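PDB 5HMQ: 3-dehydroshikimate dehydratase from Pseudomonas putida, which catalyses the divalent-metal-dependent dehydration of 3-dehydroshikimate to protocatechuate (3,4-dihydroxybenzoate), a shared intermediate of quinate and shikimate breakdown. Local coordinates for residues I181-A195 with P228-I242. Residues are numbered along the deposited sequence; the frame is centred on the assembly and turned at random.
With MG (magnesium ion), chain K.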
ATOM      1  N   ILE C 181      -3.851  34.631 -15.145  1.00 47.42           N
ATOM      2  CA  ILE C 181      -5.105  34.379 -14.438  1.00 47.82           C
ATOM      3  C   ILE C 181      -5.610  35.637 -13.741  1.00 51.33           C
ATOM      4  O   ILE C 181      -6.825  35.851 -13.642  1.00 53.19           O
ATOM      5  CB  ILE C 181      -4.930  33.212 -13.442  1.00 46.69           C
ATOM      6  CG1 ILE C 181      -4.698  31.899 -14.190  1.00 46.52           C
ATOM      7  CG2 ILE C 181      -6.146  33.072 -12.542  1.00 48.01           C
ATOM      8  CD1 ILE C 181      -4.260  30.757 -13.298  1.00 44.66           C
ATOM      9  N   ARG C 182      -4.703  36.502 -13.274  1.00 51.68           N
ATOM     10  CA  ARG C 182      -5.134  37.706 -12.565  1.00 52.39           C
ATOM     11  C   ARG C 182      -5.993  38.626 -13.425  1.00 52.18           C
ATOM     12  O   ARG C 182      -6.736  39.445 -12.874  1.00 54.04           O
ATOM     13  CB  ARG C 182      -3.945  38.473 -11.974  1.00 53.67           C
ATOM     14  CG  ARG C 182      -2.797  38.782 -12.905  1.00 54.73           C
ATOM     15  CD  ARG C 182      -1.707  39.518 -12.133  1.00 54.85           C
ATOM     16  NE  ARG C 182      -1.220  38.763 -10.978  1.00 54.22           N
ATOM     17  CZ  ARG C 182      -0.175  37.943 -10.983  1.00 55.19           C
ATOM     18  NH1 ARG C 182       0.521  37.749 -12.095  1.00 55.27           N
ATOM     19  NH2 ARG C 182       0.174  37.316  -9.868  1.00 56.50           N
ATOM     20  N   ASP C 183      -5.923  38.515 -14.750  1.00 52.50           N
ATOM     21  CA  ASP C 183      -6.757  39.357 -15.599  1.00 52.04           C
ATOM     22  C   ASP C 183      -8.162  38.799 -15.784  1.00 52.83           C
ATOM     23  O   ASP C 183      -8.986  39.445 -16.442  1.00 56.00           O
ATOM     24  CB  ASP C 183      -6.106  39.548 -16.973  1.00 52.19           C
ATOM     25  CG  ASP C 183      -4.736  40.184 -16.887  1.00 55.25           C
ATOM     26  OD1 ASP C 183      -4.490  40.946 -15.927  1.00 54.28           O
ATOM     27  OD2 ASP C 183      -3.907  39.930 -17.790  1.00 57.62           O
ATOM     28  N   ILE C 184      -8.452  37.622 -15.237  1.00 48.59           N
ATOM     29  CA  ILE C 184      -9.793  37.045 -15.288  1.00 48.62           C
ATOM     30  C   ILE C 184     -10.600  37.589 -14.115  1.00 48.43           C
ATOM     31  O   ILE C 184     -10.129  37.541 -12.970  1.00 48.18           O
ATOM     32  CB  ILE C 184      -9.741  35.509 -15.259  1.00 47.81           C
ATOM     33  CG1 ILE C 184      -8.884  34.981 -16.410  1.00 48.27           C
ATOM     34  CG2 ILE C 184     -11.143  34.924 -15.328  1.00 46.33           C
ATOM     35  CD1 ILE C 184      -8.753  33.473 -16.427  1.00 48.18           C
ATOM     36  N   PRO C 185     -11.808  38.105 -14.343  1.00 46.29           N
ATOM     37  CA  PRO C 185     -12.644  38.555 -13.222  1.00 45.79           C
ATOM     38  C   PRO C 185     -12.889  37.430 -12.227  1.00 46.83           C
ATOM     39  O   PRO C 185     -13.223  36.304 -12.606  1.00 48.04           O
ATOM     40  CB  PRO C 185     -13.941  39.003 -13.904  1.00 45.24           C
ATOM     41  CG  PRO C 185     -13.532  39.355 -15.297  1.00 43.07           C
ATOM     42  CD  PRO C 185     -12.424  38.398 -15.648  1.00 44.98           C
ATOM     43  N   GLY C 186     -12.706  37.748 -10.943  1.00 43.63           N
ATOM     44  CA  GLY C 186     -12.831  36.743  -9.901  1.00 44.64           C
ATOM     45  C   GLY C 186     -14.131  35.966  -9.955  1.00 46.96           C
ATOM     46  O   GLY C 186     -14.162  34.776  -9.629  1.00 44.52           O
ATOM     47  N   ASP C 187     -15.221  36.619 -10.360  1.00 46.81           N
ATOM     48  CA  ASP C 187     -16.519  35.959 -10.378  1.00 45.23           C
ATOM     49  C   ASP C 187     -16.722  35.062 -11.595  1.00 42.26           C
ATOM     50  O   ASP C 187     -17.706  34.315 -11.632  1.00 41.57           O
ATOM     51  CB  ASP C 187     -17.641  37.002 -10.319  1.00 44.63           C
ATOM     52  CG  ASP C 187     -17.685  37.885 -11.553  1.00 46.29           C
ATOM     53  OD1 ASP C 187     -16.634  38.059 -12.205  1.00 52.11           O
ATOM     54  OD2 ASP C 187     -18.774  38.397 -11.882  1.00 49.66           O
ATOM     55  N   LYS C 188     -15.825  35.107 -12.579  1.00 37.97           N
ATOM     56  CA  LYS C 188     -15.899  34.202 -13.720  1.00 42.85           C
ATOM     57  C   LYS C 188     -15.119  32.910 -13.504  1.00 44.60           C
ATOM     58  O   LYS C 188     -15.187  32.013 -14.351  1.00 46.18           O
ATOM     59  CB  LYS C 188     -15.408  34.901 -14.993  1.00 38.20           C
ATOM     60  CG  LYS C 188     -16.258  36.096 -15.409  1.00 40.82           C
ATOM     61  CD  LYS C 188     -17.754  35.771 -15.402  1.00 42.06           C
ATOM     62  CE  LYS C 188     -18.117  34.722 -16.447  1.00 41.99           C
ATOM     63  NZ  LYS C 188     -19.552  34.336 -16.377  1.00 37.70           N
ATOM     64  N   ILE C 189     -14.374  32.801 -12.410  1.00 41.26           N
ATOM     65  CA  ILE C 189     -13.739  31.551 -12.015  1.00 42.47           C
ATOM     66  C   ILE C 189     -14.702  30.830 -11.080  1.00 43.54           C
ATOM     67  O   ILE C 189     -15.060  31.358 -10.022  1.00 43.75           O
ATOM     68  CB  ILE C 189     -12.386  31.802 -11.331  1.00 43.40           C
ATOM     69  CG1 ILE C 189     -11.435  32.536 -12.278  1.00 42.63           C
ATOM     70  CG2 ILE C 189     -11.771  30.496 -10.863  1.00 41.22           C
ATOM     71  CD1 ILE C 189     -10.171  33.040 -11.604  1.00 41.40           C
ATOM     72  N   PHE C 190     -15.141  29.636 -11.477  1.00 40.89           N
ATOM     73  CA  PHE C 190     -16.141  28.906 -10.709  1.00 38.40           C
ATOM     74  C   PHE C 190     -15.561  27.853  -9.775  1.00 39.86           C
ATOM     75  O   PHE C 190     -16.220  27.499  -8.791  1.00 42.46           O
ATOM     76  CB  PHE C 190     -17.149  28.226 -11.645  1.00 41.16           C
ATOM     77  CG  PHE C 190     -18.154  29.166 -12.250  1.00 43.86           C
ATOM     78  CD1 PHE C 190     -18.108  30.527 -11.981  1.00 42.86           C
ATOM     79  CD2 PHE C 190     -19.161  28.684 -13.072  1.00 43.20           C
ATOM     80  CE1 PHE C 190     -19.040  31.390 -12.535  1.00 42.08           C
ATOM     81  CE2 PHE C 190     -20.098  29.542 -13.626  1.00 44.40           C
ATOM     82  CZ  PHE C 190     -20.036  30.897 -13.359  1.00 41.36           C
ATOM     83  N   PHE C 191     -14.357  27.355 -10.038  1.00 39.62           N
ATOM     84  CA  PHE C 191     -13.850  26.230  -9.263  1.00 39.81           C
ATOM     85  C   PHE C 191     -12.354  26.095  -9.503  1.00 40.59           C
ATOM     86  O   PHE C 191     -11.862  26.376 -10.599  1.00 41.36           O
ATOM     87  CB  PHE C 191     -14.567  24.930  -9.647  1.00 36.88           C
ATOM     88  CG  PHE C 191     -14.671  23.941  -8.526  1.00 38.37           C
ATOM     89  CD1 PHE C 191     -15.701  24.030  -7.604  1.00 35.53           C
ATOM     90  CD2 PHE C 191     -13.742  22.926  -8.390  1.00 39.54           C
ATOM     91  CE1 PHE C 191     -15.805  23.122  -6.571  1.00 39.26           C
ATOM     92  CE2 PHE C 191     -13.840  22.014  -7.360  1.00 41.00           C
ATOM     93  CZ  PHE C 191     -14.871  22.113  -6.446  1.00 40.76           C
ATOM     94  N   VAL C 192     -11.641  25.653  -8.471  1.00 39.89           N
ATOM     95  CA  VAL C 192     -10.195  25.470  -8.530  1.00 40.71           C
ATOM     96  C   VAL C 192      -9.869  24.080  -8.004  1.00 42.77           C
ATOM     97  O   VAL C 192     -10.230  23.742  -6.870  1.00 41.35           O
ATOM     98  CB  VAL C 192      -9.440  26.542  -7.724  1.00 41.97           C
ATOM     99  CG1 VAL C 192      -7.949  26.220  -7.677  1.00 37.94           C
ATOM    100  CG2 VAL C 192      -9.669  27.920  -8.321  1.00 41.07           C
ATOM    101  N   GLN C 193      -9.195  23.280  -8.824  1.00 42.99           N
ATOM    102  CA  GLN C 193      -8.725  21.953  -8.443  1.00 41.09           C
ATOM    103  C   GLN C 193      -7.211  21.993  -8.309  1.00 42.83           C
ATOM    104  O   GLN C 193      -6.510  22.317  -9.273  1.00 41.33           O
ATOM    105  CB  GLN C 193      -9.132  20.902  -9.474  1.00 40.59           C
ATOM    106  CG  GLN C 193     -10.624  20.718  -9.657  1.00 41.76           C
ATOM    107  CD  GLN C 193     -10.935  19.715 -10.746  1.00 42.15           C
ATOM    108  OE1 GLN C 193     -10.217  19.632 -11.742  1.00 44.90           O
ATOM    109  NE2 GLN C 193     -11.998  18.939 -10.560  1.00 40.18           N
HETATM  110  N   MSE C 194      -6.710  21.665  -7.123  1.00 39.76           N
HETATM  111  CA  MSE C 194      -5.271  21.560  -6.925  1.00 42.95           C
HETATM  112  C   MSE C 194      -4.831  20.111  -7.081  1.00 44.36           C
HETATM  113  O   MSE C 194      -5.442  19.206  -6.515  1.00 43.70           O
HETATM  114  CB  MSE C 194      -4.865  22.088  -5.548  1.00 42.44           C
HETATM  115  CG  MSE C 194      -5.303  23.516  -5.271  1.00 45.65           C
HETATM  116 SE   MSE C 194      -4.671  24.825  -6.575  0.73 45.74          SE
HETATM  117  CE  MSE C 194      -2.745  24.615  -6.344  1.00 44.05           C
ATOM    118  N   ALA C 195      -3.775  19.894  -7.863  1.00 44.67           N
ATOM    119  CA  ALA C 195      -3.204  18.563  -8.031  1.00 45.16           C
ATOM    120  C   ALA C 195      -1.713  18.714  -8.282  1.00 45.66           C
ATOM    121  O   ALA C 195      -1.314  19.356  -9.258  1.00 45.15           O
ATOM    122  CB  ALA C 195      -3.871  17.814  -9.185  1.00 42.93           C
ATOM    123  N   PRO C 228      -1.992  33.812  -8.395  1.00 48.10           N
ATOM    124  CA  PRO C 228      -2.756  34.629  -9.354  1.00 50.85           C
ATOM    125  C   PRO C 228      -4.259  34.447  -9.232  1.00 51.42           C
ATOM    126  O   PRO C 228      -5.015  35.383  -9.524  1.00 49.48           O
ATOM    127  CB  PRO C 228      -2.235  34.158 -10.720  1.00 51.27           C
ATOM    128  CG  PRO C 228      -0.935  33.491 -10.435  1.00 49.81           C
ATOM    129  CD  PRO C 228      -1.096  32.870  -9.090  1.00 44.23           C
ATOM    130  N   ILE C 229      -4.715  33.262  -8.817  1.00 47.99           N
ATOM    131  CA  ILE C 229      -6.147  33.027  -8.643  1.00 44.87           C
ATOM    132  C   ILE C 229      -6.714  33.954  -7.574  1.00 47.75           C
ATOM    133  O   ILE C 229      -7.737  34.616  -7.780  1.00 45.45           O
ATOM    134  CB  ILE C 229      -6.408  31.550  -8.301  1.00 44.15           C
ATOM    135  CG1 ILE C 229      -6.002  30.652  -9.469  1.00 44.79           C
ATOM    136  CG2 ILE C 229      -7.870  31.337  -7.941  1.00 42.29           C
ATOM    137  CD1 ILE C 229      -6.053  29.175  -9.148  1.00 43.23           C
ATOM    138  N   LEU C 230      -6.052  34.019  -6.415  1.00 47.53           N
ATOM    139  CA  LEU C 230      -6.552  34.850  -5.325  1.00 47.30           C
ATOM    140  C   LEU C 230      -6.429  36.338  -5.624  1.00 48.07           C
ATOM    141  O   LEU C 230      -7.186  37.134  -5.058  1.00 45.53           O
ATOM    142  CB  LEU C 230      -5.822  34.515  -4.023  1.00 46.83           C
ATOM    143  CG  LEU C 230      -5.971  33.077  -3.516  1.00 45.06           C
ATOM    144  CD1 LEU C 230      -5.091  32.835  -2.299  1.00 45.08           C
ATOM    145  CD2 LEU C 230      -7.422  32.770  -3.198  1.00 44.78           C
ATOM    146  N   ALA C 231      -5.503  36.731  -6.502  1.00 47.59           N
ATOM    147  CA  ALA C 231      -5.388  38.134  -6.878  1.00 46.60           C
ATOM    148  C   ALA C 231      -6.626  38.638  -7.608  1.00 46.96           C
ATOM    149  O   ALA C 231      -6.883  39.846  -7.604  1.00 47.44           O
ATOM    150  CB  ALA C 231      -4.147  38.348  -7.747  1.00 44.07           C
ATOM    151  N   THR C 232      -7.396  37.743  -8.233  1.00 45.96           N
ATOM    152  CA  THR C 232      -8.612  38.142  -8.932  1.00 44.07           C
ATOM    153  C   THR C 232      -9.754  38.482  -7.985  1.00 45.35           C
ATOM    154  O   THR C 232     -10.764  39.033  -8.436  1.00 45.51           O
ATOM    155  CB  THR C 232      -9.077  37.026  -9.871  1.00 45.70           C
ATOM    156  OG1 THR C 232      -9.657  35.964  -9.101  1.00 43.26           O
ATOM    157  CG2 THR C 232      -7.912  36.472 -10.660  1.00 45.77           C
ATOM    158  N   GLY C 233      -9.624  38.166  -6.698  1.00 44.92           N
ATOM    159  CA  GLY C 233     -10.714  38.286  -5.757  1.00 43.77           C
ATOM    160  C   GLY C 233     -11.484  37.003  -5.528  1.00 47.48           C
ATOM    161  O   GLY C 233     -12.339  36.963  -4.633  1.00 45.15           O
ATOM    162  N   TYR C 234     -11.213  35.961  -6.317  1.00 48.26           N
ATOM    163  CA  TYR C 234     -11.884  34.675  -6.162  1.00 45.11           C
ATOM    164  C   TYR C 234     -11.738  34.146  -4.741  1.00 45.45           C
ATOM    165  O   TYR C 234     -10.629  34.040  -4.210  1.00 46.44           O
ATOM    166  CB  TYR C 234     -11.317  33.671  -7.172  1.00 45.34           C
ATOM    167  CG  TYR C 234     -11.858  32.262  -7.037  1.00 46.68           C
ATOM    168  CD1 TYR C 234     -13.070  31.902  -7.613  1.00 47.31           C
ATOM    169  CD2 TYR C 234     -11.135  31.280  -6.373  1.00 46.00           C
ATOM    170  CE1 TYR C 234     -13.561  30.610  -7.498  1.00 47.45           C
ATOM    171  CE2 TYR C 234     -11.620  29.987  -6.256  1.00 45.84           C
ATOM    172  CZ  TYR C 234     -12.832  29.658  -6.823  1.00 45.98           C
ATOM    173  OH  TYR C 234     -13.316  28.374  -6.711  1.00 43.60           O
ATOM    174  N   ARG C 235     -12.876  33.820  -4.125  1.00 46.90           N
ATOM    175  CA  ARG C 235     -12.901  33.205  -2.802  1.00 46.25           C
ATOM    176  C   ARG C 235     -13.776  31.958  -2.788  1.00 47.03           C
ATOM    177  O   ARG C 235     -14.256  31.553  -1.725  1.00 47.31           O
ATOM    178  CB  ARG C 235     -13.373  34.204  -1.742  1.00 45.70           C
ATOM    179  CG  ARG C 235     -12.510  35.456  -1.644  1.00 47.25           C
ATOM    180  CD  ARG C 235     -11.113  35.123  -1.140  1.00 49.42           C
ATOM    181  NE  ARG C 235     -10.269  36.306  -1.007  1.00 48.07           N
ATOM    182  CZ  ARG C 235      -9.481  36.781  -1.968  1.00 49.01           C
ATOM    183  NH1 ARG C 235      -9.423  36.173  -3.145  1.00 48.49           N
ATOM    184  NH2 ARG C 235      -8.748  37.864  -1.752  1.00 49.14           N
ATOM    185  N   GLY C 236     -13.984  31.338  -3.948  1.00 47.69           N
ATOM    186  CA  GLY C 236     -14.807  30.158  -4.056  1.00 47.22           C
ATOM    187  C   GLY C 236     -14.107  28.915  -3.550  1.00 45.51           C
ATOM    188  O   GLY C 236     -13.107  28.984  -2.830  1.00 46.99           O
ATOM    189  N   PRO C 237     -14.626  27.747  -3.921  1.00 44.66           N
ATOM    190  CA  PRO C 237     -14.080  26.495  -3.384  1.00 45.71           C
ATOM    191  C   PRO C 237     -12.638  26.265  -3.816  1.00 45.85           C
ATOM    192  O   PRO C 237     -12.238  26.594  -4.936  1.00 45.63           O
ATOM    193  CB  PRO C 237     -15.015  25.423  -3.960  1.00 45.79           C
ATOM    194  CG  PRO C 237     -16.261  26.158  -4.342  1.00 47.60           C
ATOM    195  CD  PRO C 237     -15.799  27.514  -4.778  1.00 47.35           C
ATOM    196  N   LEU C 238     -11.857  25.694  -2.895  1.00 44.38           N
ATOM    197  CA  LEU C 238     -10.491  25.239  -3.154  1.00 44.26           C
ATOM    198  C   LEU C 238     -10.453  23.729  -2.959  1.00 43.22           C
ATOM    199  O   LEU C 238     -10.653  23.245  -1.842  1.00 42.31           O
ATOM    200  CB  LEU C 238      -9.489  25.921  -2.225  1.00 44.88           C
ATOM    201  CG  LEU C 238      -8.034  25.489  -2.403  1.00 43.95           C
ATOM    202  CD1 LEU C 238      -7.451  26.000  -3.712  1.00 42.83           C
ATOM    203  CD2 LEU C 238      -7.197  25.911  -1.207  1.00 45.91           C
ATOM    204  N   SER C 239     -10.176  22.989  -4.033  1.00 41.12           N
ATOM    205  CA  SER C 239     -10.420  21.554  -4.035  1.00 43.29           C
ATOM    206  C   SER C 239      -9.167  20.784  -4.441  1.00 44.33           C
ATOM    207  O   SER C 239      -8.129  21.356  -4.794  1.00 43.51           O
ATOM    208  CB  SER C 239     -11.579  21.192  -4.968  1.00 41.33           C
ATOM    209  OG  SER C 239     -11.995  19.853  -4.754  1.00 43.27           O
ATOM    210  N   LEU C 240      -9.293  19.459  -4.381  1.00 40.65           N
ATOM    211  CA  LEU C 240      -8.225  18.514  -4.680  1.00 40.49           C
ATOM    212  C   LEU C 240      -8.767  17.464  -5.636  1.00 43.95           C
ATOM    213  O   LEU C 240      -9.856  16.926  -5.410  1.00 45.78           O
ATOM    214  CB  LEU C 240      -7.712  17.836  -3.409  1.00 40.79           C
ATOM    215  CG  LEU C 240      -7.100  18.738  -2.341  1.00 40.06           C
ATOM    216  CD1 LEU C 240      -7.000  17.984  -1.035  1.00 38.99           C
ATOM    217  CD2 LEU C 240      -5.742  19.226  -2.783  1.00 42.85           C
ATOM    218  N   GLU C 241      -8.009  17.152  -6.685  1.00 45.21           N
ATOM    219  CA  GLU C 241      -8.414  16.119  -7.641  1.00 44.62           C
ATOM    220  C   GLU C 241      -7.203  15.237  -7.930  1.00 46.37           C
ATOM    221  O   GLU C 241      -6.303  15.628  -8.681  1.00 41.94           O
ATOM    222  CB  GLU C 241      -8.988  16.712  -8.924  1.00 43.32           C
ATOM    223  CG  GLU C 241      -9.599  15.653  -9.838  1.00 42.62           C
ATOM    224  CD  GLU C 241      -9.941  16.177 -11.215  1.00 45.84           C
ATOM    225  OE1 GLU C 241      -9.221  17.068 -11.714  1.00 44.99           O
ATOM    226  OE2 GLU C 241     -10.929  15.690 -11.806  1.00 46.86           O
ATOM    227  N   ILE C 242      -7.197  14.047  -7.333  1.00 47.23           N
ATOM    228  CA  ILE C 242      -6.228  13.000  -7.620  1.00 46.03           C
ATOM    229  C   ILE C 242      -6.992  11.820  -8.196  1.00 46.06           C
ATOM    230  O   ILE C 242      -8.167  11.614  -7.877  1.00 47.25           O
ATOM    231  CB  ILE C 242      -5.480  12.588  -6.330  1.00 46.56           C
ATOM    232  CG1 ILE C 242      -4.796  13.795  -5.702  1.00 44.07           C
ATOM    233  CG2 ILE C 242      -4.480  11.461  -6.587  1.00 49.00           C
ATOM    234  CD1 ILE C 242      -3.970  14.588  -6.660  1.00 48.14           C
TER
HETATM  235 MG    MG K 701      -9.476  18.460 -13.239  1.00 43.93          MG
HETATM  236  O   HOH W   1     -11.364  17.751 -13.451  1.00 41.67           O
HETATM  237  O   HOH W   2      -8.939  17.127 -14.600  1.00 45.79           O
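Gln193 and Glu241 meet at the catalytic metal site of the TIM barrel, Gln193 near the C-terminal end of strand 189-194 and Glu241 just after strand 238-240, its parallel neighbour. Gln193 OE1 and Glu241 OE1 stand 2.8 Å apart, a proximity explained by the magnesium ion both ligate, at 2.0 Å from Gln193 OE1. Both side chains are extended beyond CG, and with Glu241 CG anti to the backbone N (chi1 -172°) its carboxylate reaches the metal beside the Gln193 amide. Water 1, itself on the metal, donates to Glu241 OE2, which Gln63 NE2 also hydrogen-bonds, while Glu136, Asp167 and water 2 complete the coordination.

Alongside the site, the strands are joined by three backbone bonds: Ser239 N to Val192 O, Met194 N to Ser239 O (2.7 Å, nearly straight at 167°) and a longer one from Glu241 N to Met194 O. Away from the metal, Val192 CG1 meets Ile229 CD1 tip to tip at 3.8 Å, and selenomethionine Met194 places CG 3.6 Å from Leu238 CD1.

The Tyr234 ring packs against Ile189 and Val192, near the start of strand 189-194. Ile189 CG2 sits over one ring face, 4.0 Å from the centroid and 21° off the normal, a CH-pi contact; Gly236 N lies over the other. The Tyr234 hydroxyl donates in the carbonyl plane to Pro237 O (2.7 Å), which fixes the ring's far end. Just before Gly233, Thr232 CG2 packs 3.2 Å from Ile181 O.

Strand 162-167 pairs with strand 189-194, helix 252-276 covers Met194, Leu238 and Leu240, and Glu32 of strand 30-34 bonds both Gln193 NE2 and Ser239 OG.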